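Local coordinates for uncharacterized protein (Bacteroides eggerthii, PDB 4GDZ) that is of unknown function but belongs to the DUF4251 family, folds as a strongly curved antiparallel beta-sheet and carries a bound magnesium ion, at residues A[69-74]-A[118-123]; A[131-136]-A[140-145]; A[146-149]-A[154-157]. All blocks are in the same frame, centred on the assembly; numbering follows the deposited sequence. Where two conformers were deposited one is given.

Interaction 1 of 3, residues A[69-74]-A[118-123]; sequences NFVLVN and CSFSIQ
Val71 and Val73 meet the far end of the Phe120 ring across the interior of the folded sheet, and Ile122 adds a lighter contact to Val71. The two strands belong to the same antiparallel sheet but are not neighbours in it. The sheet curls until strand 70-74 faces strand 118-123 at an angle of 89°, their axes 10.0 Å apart. This is orthogonal beta packing, in which the gap is bridged by side chains and not by backbone.

The aromatic contacts come first. Val71 CG1 lies 3.9 Å from Phe120 CZ, at the edge of the ring and near its plane. Val73 CG2 comes from an oblique direction, 3.7 Å from Phe120 CE2, and it is also close to CZ. The two valines thus reach the same end of the phenyl group. They and Phe120 run past one another in opposite senses, as side chains from facing walls do when they interleave. Phe120 CG stands between its own backbone N and carbonyl carbon (chi1 58°), a torsion that directs the ring toward strand 70-74, where its CE2-CZ end meets both valines.

The aliphatic contact is looser, with Val71 CG1 4.5 Å from Ile122 CD1. The extended Ile122 chain (chi2 177°) carries that methyl inward. Val80 touches both Val71 and Ile122, while Ile106 packs on Phe120, so neighbouring strands continue the apolar interior.

No hydrogen bond joins the segments. Val71 and Val73 bond through their backbones to Leu49 and Phe47 on strand 46-55. Beta-branched valine and isoleucine suit extended strands, and phenylalanine supplies reach. The contact therefore depends on shape and the exclusion of water, holding two distant parts of the curved sheet together without directional bonds.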
loop_
_atom_site.group_PDB
_atom_site.type_symbol
_atom_site.label_atom_id
_atom_site.label_comp_id
_atom_site.label_asym_id
_atom_site.label_seq_id
_atom_site.Cartn_x
_atom_site.Cartn_y
_atom_site.Cartn_z
ATOM N N ASN A 69 -14.155 -14.995 -6.571
ATOM C CA ASN A 69 -13.587 -14.027 -5.633
ATOM C C ASN A 69 -14.549 -12.849 -5.435
ATOM O O ASN A 69 -14.507 -11.836 -6.161
ATOM C CB ASN A 69 -12.209 -13.561 -6.117
ATOM C CG ASN A 69 -11.166 -14.643 -6.012
ATOM O OD1 ASN A 69 -10.681 -14.946 -4.916
ATOM N ND2 ASN A 69 -10.850 -15.284 -7.145
ATOM N N PHE A 70 -15.477 -13.026 -4.509
ATOM C CA PHE A 70 -16.522 -12.058 -4.272
ATOM C C PHE A 70 -17.120 -12.159 -2.874
ATOM O O PHE A 70 -17.003 -13.175 -2.191
ATOM C CB PHE A 70 -17.637 -12.184 -5.329
ATOM C CG PHE A 70 -18.400 -13.490 -5.240
ATOM C CD1 PHE A 70 -19.485 -13.601 -4.405
ATOM C CD2 PHE A 70 -17.985 -14.610 -5.960
ATOM C CE1 PHE A 70 -20.152 -14.806 -4.285
ATOM C CE2 PHE A 70 -18.647 -15.811 -5.854
ATOM C CZ PHE A 70 -19.724 -15.909 -5.005
ATOM N N VAL A 71 -17.790 -11.075 -2.486
ATOM C CA VAL A 71 -18.592 -11.009 -1.267
ATOM C C VAL A 71 -19.967 -10.489 -1.682
ATOM O O VAL A 71 -20.109 -9.388 -2.243
ATOM C CB VAL A 71 -17.959 -10.103 -0.176
ATOM C CG1 VAL A 71 -18.895 -10.044 1.037
ATOM C CG2 VAL A 71 -16.568 -10.620 0.239
ATOM N N LEU A 72 -20.974 -11.317 -1.440
ATOM C CA LEU A 72 -22.363 -11.023 -1.787
ATOM C C LEU A 72 -23.186 -10.945 -0.518
ATOM O O LEU A 72 -23.117 -11.839 0.328
ATOM C CB LEU A 72 -22.923 -12.123 -2.688
ATOM C CG LEU A 72 -24.369 -11.946 -3.201
ATOM C CD1 LEU A 72 -24.528 -12.587 -4.573
ATOM C CD2 LEU A 72 -25.340 -12.536 -2.214
ATOM N N VAL A 73 -23.954 -9.866 -0.376
ATOM C CA VAL A 73 -24.848 -9.691 0.747
ATOM C C VAL A 73 -26.211 -9.379 0.154
ATOM O O VAL A 73 -26.348 -8.499 -0.713
ATOM C CB VAL A 73 -24.382 -8.585 1.725
ATOM C CG1 VAL A 73 -25.486 -8.265 2.743
ATOM C CG2 VAL A 73 -23.083 -9.008 2.428
ATOM N N ASN A 74 -27.211 -10.137 0.583
ATOM C CA ASN A 74 -28.590 -9.905 0.156
ATOM C C ASN A 74 -29.499 -9.996 1.359
ATOM O O ASN A 74 -29.950 -11.080 1.722
ATOM C CB ASN A 74 -29.023 -10.897 -0.911
ATOM C CG ASN A 74 -30.388 -10.558 -1.487
ATOM O OD1 ASN A 74 -31.037 -9.593 -1.070
ATOM N ND2 ASN A 74 -30.815 -11.337 -2.458
ATOM N N CYS A 118 -16.992 -0.362 6.843
ATOM C CA CYS A 118 -18.070 -1.266 7.241
ATOM C C CYS A 118 -17.524 -2.632 7.667
ATOM O O CYS A 118 -16.586 -3.118 7.056
ATOM C CB CYS A 118 -19.015 -1.447 6.043
ATOM S SG CYS A 118 -20.401 -2.593 6.279
ATOM N N SER A 119 -18.146 -3.269 8.652
ATOM C CA SER A 119 -17.785 -4.636 9.032
ATOM C C SER A 119 -19.036 -5.442 9.226
ATOM O O SER A 119 -20.122 -4.893 9.523
ATOM C CB SER A 119 -16.891 -4.681 10.304
ATOM O OG SER A 119 -17.617 -4.408 11.492
ATOM N N PHE A 120 -18.879 -6.745 9.083
ATOM C CA PHE A 120 -19.954 -7.699 9.310
ATOM C C PHE A 120 -19.362 -9.100 9.304
ATOM O O PHE A 120 -18.202 -9.294 8.913
ATOM C CB PHE A 120 -21.095 -7.555 8.274
ATOM C CG PHE A 120 -20.666 -7.719 6.843
ATOM C CD1 PHE A 120 -20.221 -6.636 6.116
ATOM C CD2 PHE A 120 -20.741 -8.961 6.214
ATOM C CE1 PHE A 120 -19.816 -6.778 4.800
ATOM C CE2 PHE A 120 -20.358 -9.099 4.893
ATOM C CZ PHE A 120 -19.882 -8.012 4.194
ATOM N N SER A 121 -20.140 -10.065 9.790
ATOM C CA SER A 121 -19.776 -11.474 9.727
ATOM C C SER A 121 -20.777 -12.274 8.896
ATOM O O SER A 121 -21.960 -11.949 8.859
ATOM C CB SER A 121 -19.664 -12.077 11.130
ATOM O OG SER A 121 -18.413 -11.683 11.682
ATOM N N ILE A 122 -20.262 -13.289 8.211
ATOM C CA ILE A 122 -21.086 -14.298 7.506
ATOM C C ILE A 122 -20.904 -15.593 8.263
ATOM O O ILE A 122 -19.768 -16.043 8.446
ATOM C CB ILE A 122 -20.673 -14.455 6.032
ATOM C CG1 ILE A 122 -20.865 -13.126 5.293
ATOM C CG2 ILE A 122 -21.487 -15.567 5.347
ATOM C CD1 ILE A 122 -20.428 -13.155 3.849
ATOM N N GLN A 123 -22.008 -16.164 8.743
ATOM C CA GLN A 123 -21.979 -17.395 9.556
ATOM C C GLN A 123 -22.513 -18.581 8.746
ATOM O O GLN A 123 -23.677 -18.599 8.349
ATOM C CB GLN A 123 -22.839 -17.233 10.819
ATOM C CG GLN A 123 -22.943 -18.496 11.696
ATOM C CD GLN A 123 -21.651 -18.815 12.425
ATOM O OE1 GLN A 123 -21.160 -17.988 13.177
ATOM N NE2 GLN A 123 -21.087 -20.004 12.189
#

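Interaction 2 of 3, residues A[131-136]-A[140-145]; sequences IFLTLT and NNATVT
Phe132 and Thr145 bond to each other twice, and Thr134 and Thr143 do the same, which sets the register of this antiparallel beta hairpin. Phe132 N gives to Thr145 O at 3.0 Å, and Thr145 N returns a bond to Phe132 O at 2.9 Å. Thr134 N reaches Thr143 O at 2.9 Å, while Thr143 N reaches Thr134 O at 3.1 Å. All four are fairly straight, with angles at hydrogen from 158° to 164°.

Near the turn, water replaces direct pairing. Asn141 O accepts from two waters: one also donates to Thr136 O, and the other receives Thr136 N. A third water donates to Thr134 OG1 at 2.9 Å and is joined to Thr143 OG1 at 3.3 Å. Those two threonines lie side by side pointing the same way, Thr134 OG1 (chi1 59°) between its N and carbonyl carbon and close to Thr143 CB.

The threonines use their hydroxyls outward too. Thr134 OG1 bonds to Gln60 OE1 of the second subunit. Thr145 OG1 pairs with Thr156 of the next strand and with Gln60 NE2 of the second subunit, whose Tyr88 meets the Phe132 ring edge-to-face.

Phe132, Thr134, Thr143 and Thr145 share one face; Leu133, Leu135, Ala142 and Val144 share the opposite one, where Leu49 receives Ala142 and Val144, and helix 28-44 covers Leu135. Alternation thus makes the hairpin amphipathic: threonines supply hydrogen bonds for a subunit interface, aliphatic residues supply the interior, while four backbone bonds hold the strands in register.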
loop_
_atom_site.group_PDB
_atom_site.type_symbol
_atom_site.label_atom_id
_atom_site.label_comp_id
_atom_site.label_asym_id
_atom_site.label_seq_id
_atom_site.Cartn_x
_atom_site.Cartn_y
_atom_site.Cartn_z
ATOM N N ILE A 131 -15.634 -9.816 8.055
ATOM C CA ILE A 131 -15.419 -9.035 6.836
ATOM C C ILE A 131 -15.263 -7.550 7.200
ATOM O O ILE A 131 -16.076 -7.029 7.958
ATOM C CB ILE A 131 -16.643 -9.142 5.893
ATOM C CG1 ILE A 131 -17.131 -10.608 5.746
ATOM C CG2 ILE A 131 -16.324 -8.498 4.547
ATOM C CD1 ILE A 131 -16.141 -11.560 5.116
ATOM N N PHE A 132 -14.267 -6.886 6.640
ATOM C CA PHE A 132 -14.087 -5.439 6.774
ATOM C C PHE A 132 -13.961 -4.866 5.371
ATOM O O PHE A 132 -13.124 -5.290 4.595
ATOM C CB PHE A 132 -12.848 -5.101 7.610
ATOM C CG PHE A 132 -12.566 -3.605 7.731
ATOM C CD1 PHE A 132 -13.471 -2.751 8.374
ATOM C CD2 PHE A 132 -11.454 -3.044 7.132
ATOM C CE1 PHE A 132 -13.246 -1.387 8.458
ATOM C CE2 PHE A 132 -11.209 -1.683 7.237
ATOM C CZ PHE A 132 -12.113 -0.850 7.892
ATOM N N LEU A 133 -14.798 -3.891 5.057
ATOM C CA LEU A 133 -14.907 -3.333 3.711
ATOM C C LEU A 133 -14.781 -1.822 3.781
ATOM O O LEU A 133 -15.397 -1.175 4.638
ATOM C CB LEU A 133 -16.259 -3.763 3.112
ATOM C CG LEU A 133 -16.750 -3.282 1.744
ATOM C CD1 LEU A 133 -17.974 -4.098 1.361
ATOM C CD2 LEU A 133 -17.105 -1.808 1.785
ATOM N N THR A 134 -13.984 -1.249 2.869
ATOM C CA THR A 134 -13.783 0.187 2.807
ATOM C C THR A 134 -14.055 0.661 1.378
ATOM O O THR A 134 -13.721 -0.026 0.411
ATOM C CB THR A 134 -12.360 0.609 3.211
ATOM O OG1 THR A 134 -11.428 -0.036 2.330
ATOM C CG2 THR A 134 -12.088 0.239 4.673
ATOM N N LEU A 135 -14.708 1.812 1.275
ATOM C CA LEU A 135 -15.055 2.444 -0.001
ATOM C C LEU A 135 -14.594 3.883 0.079
ATOM O O LEU A 135 -15.024 4.627 0.950
ATOM C CB LEU A 135 -16.584 2.375 -0.245
ATOM C CG LEU A 135 -17.178 3.058 -1.490
ATOM C CD1 LEU A 135 -16.805 2.296 -2.746
ATOM C CD2 LEU A 135 -18.698 3.188 -1.379
ATOM N N THR A 136 -13.722 4.282 -0.829
ATOM C CA THR A 136 -13.306 5.679 -0.931
ATOM C C THR A 136 -14.326 6.493 -1.784
ATOM O O THR A 136 -14.878 5.993 -2.776
ATOM C CB THR A 136 -11.864 5.770 -1.483
ATOM O OG1 THR A 136 -10.983 5.118 -0.557
ATOM C CG2 THR A 136 -11.391 7.234 -1.640
ATOM N N ASN A 140 -16.410 3.376 -7.242
ATOM C CA ASN A 140 -16.896 2.160 -6.587
ATOM C C ASN A 140 -15.817 1.113 -6.334
ATOM O O ASN A 140 -16.154 -0.049 -6.110
ATOM C CB ASN A 140 -18.083 1.558 -7.363
ATOM C CG ASN A 140 -17.678 0.976 -8.694
ATOM O OD1 ASN A 140 -16.668 1.367 -9.279
ATOM N ND2 ASN A 140 -18.479 0.036 -9.190
ATOM N N ASN A 141 -14.538 1.499 -6.343
ATOM C CA ASN A 141 -13.489 0.563 -5.945
ATOM C C ASN A 141 -13.512 0.430 -4.412
ATOM O O ASN A 141 -13.607 1.423 -3.685
ATOM C CB ASN A 141 -12.082 0.928 -6.482
ATOM C CG ASN A 141 -11.046 -0.222 -6.265
ATOM O OD1 ASN A 141 -10.975 -1.191 -7.035
ATOM N ND2 ASN A 141 -10.245 -0.106 -5.210
ATOM N N ALA A 142 -13.502 -0.810 -3.946
ATOM C CA ALA A 142 -13.553 -1.114 -2.529
ATOM C C ALA A 142 -12.525 -2.172 -2.241
ATOM O O ALA A 142 -12.166 -2.957 -3.115
ATOM C CB ALA A 142 -14.944 -1.605 -2.147
ATOM N N THR A 143 -12.069 -2.186 -1.006
ATOM C CA THR A 143 -11.108 -3.148 -0.512
ATOM C C THR A 143 -11.759 -3.921 0.614
ATOM O O THR A 143 -12.462 -3.334 1.464
ATOM C CB THR A 143 -9.845 -2.411 -0.018
ATOM O OG1 THR A 143 -9.342 -1.656 -1.128
ATOM C CG2 THR A 143 -8.767 -3.386 0.502
ATOM N N VAL A 144 -11.559 -5.231 0.620
ATOM C CA VAL A 144 -12.195 -6.074 1.615
ATOM C C VAL A 144 -11.128 -6.960 2.247
ATOM O O VAL A 144 -10.270 -7.488 1.545
ATOM C CB VAL A 144 -13.364 -6.883 0.974
ATOM C CG1 VAL A 144 -12.878 -7.898 -0.088
ATOM C CG2 VAL A 144 -14.146 -7.626 2.027
ATOM N N THR A 145 -11.199 -7.130 3.568
ATOM C CA THR A 145 -10.414 -8.123 4.294
ATOM C C THR A 145 -11.330 -9.165 4.860
ATOM O O THR A 145 -12.349 -8.836 5.507
ATOM C CB THR A 145 -9.624 -7.417 5.442
ATOM O OG1 THR A 145 -8.781 -6.435 4.825
ATOM C CG2 THR A 145 -8.753 -8.421 6.293
HETATM O O HOH W 1 -10.677 1.178 -0.185
HETATM O O HOH W 2 -13.839 4.081 -4.423
HETATM O O HOH W 3 -11.859 2.384 -1.716
#

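Interaction 3 of 3, residues A[146-149]-A[154-157]; sequences INPN and TMTL. With MG (magnesium ion), chain B.
Asn147 and Thr154 meet just beyond the last hydrogen-bonded pair of the hairpin, where strand 141-148 runs into a magnesium site. The Asn147 side chain can be followed outward. Its CB lies 3.7 Å from Thr154 CG2, and its CG is 3.6 Å from the same methyl, the two side chains crossing at a slant. At the end the amide divides. OD1 binds the magnesium ion at 2.4 Å while still lying 3.7 Å from Thr154 CG2; ND2 is a little farther from that methyl, at 4.0 Å. Chi1 (-177°) places the amide, with CG anti to the backbone N, and chi2 (4°) turns OD1 to the metal.

Pro148 O is the second ligand from this segment, at 2.5 Å, and the main-chain oxygens of Asn151 and Asn153 in the connecting loop complete the protein ligands. Neutral amide and carbonyl oxygens suit a hard cation, although these distances are long for magnesium.

Behind the site, Ile146 and Met155 form a hydrogen-bonded antiparallel pair. Ile146 N to Met155 O is 2.8 Å and nearly straight (172°), and Met155 N gives back to Ile146 O. Met155 is present as selenomethionine; in the conformer given, its bend at chi3 brings CE toward Ile146 CG2 and Pro148 CG. Ile146 CD1 reaches Leu157 CD1 at 3.9 Å, so an apolar face forms, and Val80 and Val82 of strand 77-85 pack against it at Ile146.

Each residue type matches its place: asparagine offers a side-chain oxygen, Pro148 gives only its main-chain oxygen to the ion while its ring packs on Met155, and isoleucine and leucine form an apolar lining. Four oxygens, two from the strand end and two from the loop, converge on one ion and so tie the hairpin loop to the end of strand 141-148.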
loop_
_atom_site.group_PDB
_atom_site.type_symbol
_atom_site.label_atom_id
_atom_site.label_comp_id
_atom_site.label_asym_id
_atom_site.label_seq_id
_atom_site.Cartn_x
_atom_site.Cartn_y
_atom_site.Cartn_z
ATOM N N ILE A 146 -10.972 -10.418 4.620
ATOM C CA ILE A 146 -11.734 -11.587 5.007
ATOM C C ILE A 146 -10.933 -12.401 5.994
ATOM O O ILE A 146 -9.795 -12.843 5.710
ATOM C CB ILE A 146 -12.114 -12.432 3.746
ATOM C CG1 ILE A 146 -12.930 -11.561 2.754
ATOM C CG2 ILE A 146 -12.895 -13.706 4.122
ATOM C CD1 ILE A 146 -12.701 -11.867 1.296
ATOM N N ASN A 147 -11.541 -12.644 7.150
ATOM C CA ASN A 147 -10.896 -13.334 8.250
ATOM C C ASN A 147 -11.703 -14.555 8.672
ATOM O O ASN A 147 -12.633 -14.421 9.477
ATOM C CB ASN A 147 -10.704 -12.338 9.427
ATOM C CG ASN A 147 -9.973 -12.939 10.616
ATOM O OD1 ASN A 147 -9.524 -14.071 10.588
ATOM N ND2 ASN A 147 -9.873 -12.166 11.689
ATOM N N PRO A 148 -11.343 -15.758 8.165
ATOM C CA PRO A 148 -12.101 -16.963 8.546
ATOM C C PRO A 148 -11.864 -17.343 9.996
ATOM O O PRO A 148 -10.841 -17.006 10.544
ATOM C CB PRO A 148 -11.521 -18.050 7.612
ATOM C CG PRO A 148 -10.997 -17.283 6.439
ATOM C CD PRO A 148 -10.395 -16.062 7.069
ATOM N N ASN A 149 -12.804 -18.039 10.622
ATOM C CA ASN A 149 -12.696 -18.276 12.063
ATOM C C ASN A 149 -11.650 -19.319 12.446
ATOM O O ASN A 149 -11.269 -19.380 13.606
ATOM C CB ASN A 149 -14.038 -18.728 12.650
ATOM C CG ASN A 149 -14.377 -20.145 12.237
ATOM O OD1 ASN A 149 -14.520 -20.438 11.055
ATOM N ND2 ASN A 149 -14.381 -21.043 13.191
ATOM N N THR A 154 -5.621 -13.924 7.291
ATOM C CA THR A 154 -6.653 -13.157 6.627
ATOM C C THR A 154 -6.227 -13.000 5.174
ATOM O O THR A 154 -5.069 -13.263 4.828
ATOM C CB THR A 154 -6.835 -11.776 7.303
ATOM O OG1 THR A 154 -5.661 -11.018 7.075
ATOM C CG2 THR A 154 -7.046 -11.887 8.821
HETATM N N MSE A 155 -7.174 -12.589 4.337
HETATM C CA MSE A 155 -6.941 -12.309 2.926
HETATM C C MSE A 155 -7.560 -10.957 2.621
HETATM O O MSE A 155 -8.651 -10.647 3.103
HETATM C CB MSE A 155 -7.592 -13.373 2.044
HETATM C CG MSE A 155 -6.907 -14.723 2.101
HETATM SE SE MSE A 155 -8.140 -16.190 1.799
HETATM C CE MSE A 155 -9.322 -15.614 3.304
ATOM N N THR A 156 -6.853 -10.149 1.836
ATOM C CA THR A 156 -7.299 -8.792 1.469
ATOM C C THR A 156 -7.330 -8.722 -0.055
ATOM O O THR A 156 -6.337 -9.035 -0.727
ATOM C CB THR A 156 -6.404 -7.714 2.113
ATOM O OG1 THR A 156 -6.529 -7.788 3.546
ATOM C CG2 THR A 156 -6.801 -6.256 1.649
ATOM N N LEU A 157 -8.481 -8.317 -0.582
ATOM C CA LEU A 157 -8.743 -8.190 -2.022
ATOM C C LEU A 157 -9.389 -6.856 -2.329
ATOM O O LEU A 157 -9.940 -6.214 -1.445
ATOM C CB LEU A 157 -9.683 -9.302 -2.487
ATOM C CG LEU A 157 -9.102 -10.715 -2.259
ATOM C CD1 LEU A 157 -9.550 -11.308 -0.925
ATOM C CD2 LEU A 157 -9.491 -11.622 -3.415
HETATM MG MG MG B . -8.620 -16.130 9.910
#

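Interaction 1 is wholly buried and joins strands far apart in the sheet order, whereas interactions 2 and 3 are partly buried hairpins that share strand 141-148. Their chemistry follows from this. The first is purely apolar, the second is dominated by backbone bonds, water and subunit-facing hydroxyls, and the third adds a metal at a strand end. The three are continuous: backbone bonds link strand 116-123 of interaction 1 to strand 128-135 of interaction 2, and Val144 N bonds Leu157 O between interactions 2 and 3. Val71 of interaction 1 touches Ile146 of interaction 3, so the facing walls of the curved sheet meet across its interior.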